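Local coordinates for protein macrophage migration inhibitory factor (Oncomelania hupensis, PDB 6LR3) that belongs to the macrophage migration inhibitory factor family, whose members are typically small cytokine-like proteins that assemble as trimers, at residues Arg67-Pro70 / Thr71-Leu74. Numbering follows the deposited sequence.
Sequences RLNP and TSNL
Asn-69 caps the start of helix 70-88 by reaching forward to Ser-72. Its CB stays at the margin, 4.2 Å from Ser-72 OG. CG comes closer, and there the amide divides. Asn-69 OD1 accepts the backbone N-H of Ser-72 at 3.0 Å. This bond is nearly straight at the hydrogen, 172°, but the donor sits above the carbonyl plane, 43° out of it. OD1 also rests against CB of Thr-71. Asn-69 ND2 turns to the hydroxyl side of Ser-72, with its nearest partner across the contact, Ser-72 OG, at 3.2 Å, at an angle too poor for a hydrogen bond. The amide gets there because CG stands between the backbone N and the carbonyl carbon (chi1 63°), which swings it over the first turn.

The hydroxyl of Ser-72 comes close to the backbone of the loop: its OG lies 2.8 Å from Arg-67 O and 3.1 Å from Asn-69 N, so the hydroxyl sits close to two backbone groups of the incoming chain. Asn-73 comes in beside it. Asn-73 OD1 receives a weak hydrogen bond from Asn-69 N, at 3.3 Å, and touches CB and CD2 of Leu-68. The two side chains, Leu-68 and Asn-73, cross at about a right angle. The ND2 of Asn-73 is held by Leu-105 O of the second subunit. Leu-68 and Asn-73 both pack on Phe-99 of strand 95-101 and on Phe-106 of that subunit. Leu-74 N bonds to Pro-70 O at 3.1 Å, the i to i-4 bond of the first helical turn.

This is a classic Asn N-cap followed by proline at the first helical position. It ends the loop after strand 58-64 and starts a helix of the MIF fold where two subunits of the trimer meet.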
ATOM      1  N   ARG B  67     -16.208  -7.268   8.543  1.00 21.25           N
ATOM      2  CA  ARG B  67     -16.973  -6.002   8.421  1.00 20.06           C
ATOM      3  C   ARG B  67     -17.186  -5.561   6.978  1.00 20.47           C
ATOM      4  O   ARG B  67     -18.117  -4.785   6.771  1.00 24.81           O
ATOM      5  CB  ARG B  67     -16.288  -4.863   9.182  1.00 21.55           C
ATOM      6  CG  ARG B  67     -16.009  -5.189  10.635  1.00 20.65           C
ATOM      7  CD  ARG B  67     -17.319  -5.401  11.393  1.00 24.55           C
ATOM      8  NE  ARG B  67     -16.977  -5.298  12.796  1.00 26.94           N
ATOM      9  CZ  ARG B  67     -16.579  -6.304  13.559  1.00 31.51           C
ATOM     10  NH1 ARG B  67     -16.515  -7.536  13.082  1.00 32.36           N
ATOM     11  NH2 ARG B  67     -16.220  -6.073  14.811  1.00 34.19           N
ATOM     12  N   LEU B  68     -16.360  -5.976   6.023  1.00 18.12           N
ATOM     13  CA  LEU B  68     -16.441  -5.496   4.632  1.00 18.24           C
ATOM     14  C   LEU B  68     -17.327  -6.429   3.809  1.00 19.51           C
ATOM     15  O   LEU B  68     -17.073  -7.643   3.742  1.00 21.15           O
ATOM     16  CB  LEU B  68     -15.040  -5.410   4.049  1.00 17.86           C
ATOM     17  CG  LEU B  68     -14.071  -4.577   4.866  1.00 17.66           C
ATOM     18  CD1 LEU B  68     -12.717  -4.509   4.146  1.00 17.02           C
ATOM     19  CD2 LEU B  68     -14.618  -3.190   5.111  1.00 18.29           C
ATOM     20  N   ASN B  69     -18.324  -5.832   3.177  1.00 19.22           N
ATOM     21  CA  ASN B  69     -19.289  -6.545   2.320  1.00 21.74           C
ATOM     22  C   ASN B  69     -19.917  -5.485   1.434  1.00 19.15           C
ATOM     23  O   ASN B  69     -19.779  -4.302   1.708  1.00 19.46           O
ATOM     24  CB  ASN B  69     -20.287  -7.323   3.174  1.00 19.79           C
ATOM     25  CG  ASN B  69     -21.121  -6.413   4.050  1.00 19.58           C
ATOM     26  OD1 ASN B  69     -21.949  -5.658   3.555  1.00 20.94           O
ATOM     27  ND2 ASN B  69     -20.885  -6.431   5.341  1.00 21.59           N
ATOM     28  N   PRO B  70     -20.546  -5.855   0.302  1.00 20.67           N
ATOM     29  CA  PRO B  70     -21.034  -4.861  -0.637  1.00 20.91           C
ATOM     30  C   PRO B  70     -21.935  -3.797  -0.013  1.00 20.91           C
ATOM     31  O   PRO B  70     -21.792  -2.652  -0.355  1.00 19.92           O
ATOM     32  CB  PRO B  70     -21.744  -5.721  -1.684  1.00 22.00           C
ATOM     33  CG  PRO B  70     -20.944  -6.989  -1.680  1.00 21.23           C
ATOM     34  CD  PRO B  70     -20.668  -7.231  -0.211  1.00 20.87           C
ATOM     35  N   THR B  71     -22.829  -4.179   0.890  1.00 21.90           N
ATOM     36  CA  THR B  71     -23.747  -3.214   1.555  1.00 22.98           C
ATOM     37  C   THR B  71     -22.941  -2.223   2.394  1.00 23.95           C
ATOM     38  O   THR B  71     -23.110  -1.027   2.234  1.00 22.03           O
ATOM     39  CB  THR B  71     -24.798  -3.942   2.413  1.00 25.74           C
ATOM     40  OG1 THR B  71     -25.498  -4.804   1.526  1.00 26.47           O
ATOM     41  CG2 THR B  71     -25.733  -2.980   3.111  1.00 28.54           C
ATOM     42  N   SER B  72     -22.091  -2.720   3.280  1.00 22.80           N
ATOM     43  CA  SER B  72     -21.310  -1.872   4.217  1.00 21.51           C
ATOM     44  C   SER B  72     -20.324  -1.054   3.393  1.00 20.45           C
ATOM     45  O   SER B  72     -20.133   0.121   3.714  1.00 19.30           O
ATOM     46  CB  SER B  72     -20.646  -2.671   5.289  1.00 22.77           C
ATOM     47  OG  SER B  72     -19.624  -3.498   4.752  1.00 23.19           O
ATOM     48  N   ASN B  73     -19.739  -1.647   2.354  1.00 17.60           N
ATOM     49  CA  ASN B  73     -18.731  -0.949   1.507  1.00 16.23           C
ATOM     50  C   ASN B  73     -19.381   0.289   0.892  1.00 17.72           C
ATOM     51  O   ASN B  73     -18.767   1.376   0.902  1.00 17.10           O
ATOM     52  CB  ASN B  73     -18.155  -1.857   0.430  1.00 16.14           C
ATOM     53  CG  ASN B  73     -17.303  -2.996   0.975  1.00 17.22           C
ATOM     54  OD1 ASN B  73     -16.940  -3.028   2.169  1.00 15.53           O
ATOM     55  ND2 ASN B  73     -16.972  -3.945   0.097  1.00 17.08           N
ATOM     56  N   LEU B  74     -20.572   0.152   0.323  1.00 17.78           N
ATOM     57  CA  LEU B  74     -21.222   1.297  -0.343  1.00 18.53           C
ATOM     58  C   LEU B  74     -21.522   2.381   0.684  1.00 17.39           C
ATOM     59  O   LEU B  74     -21.277   3.541   0.387  1.00 17.38           O
ATOM     60  CB  LEU B  74     -22.495   0.843  -1.051  1.00 19.42           C
ATOM     61  CG  LEU B  74     -23.254   1.988  -1.718  1.00 21.74           C
ATOM     62  CD1 LEU B  74     -22.388   2.719  -2.715  1.00 22.29           C
ATOM     63  CD2 LEU B  74     -24.502   1.501  -2.399  1.00 22.33           C
TER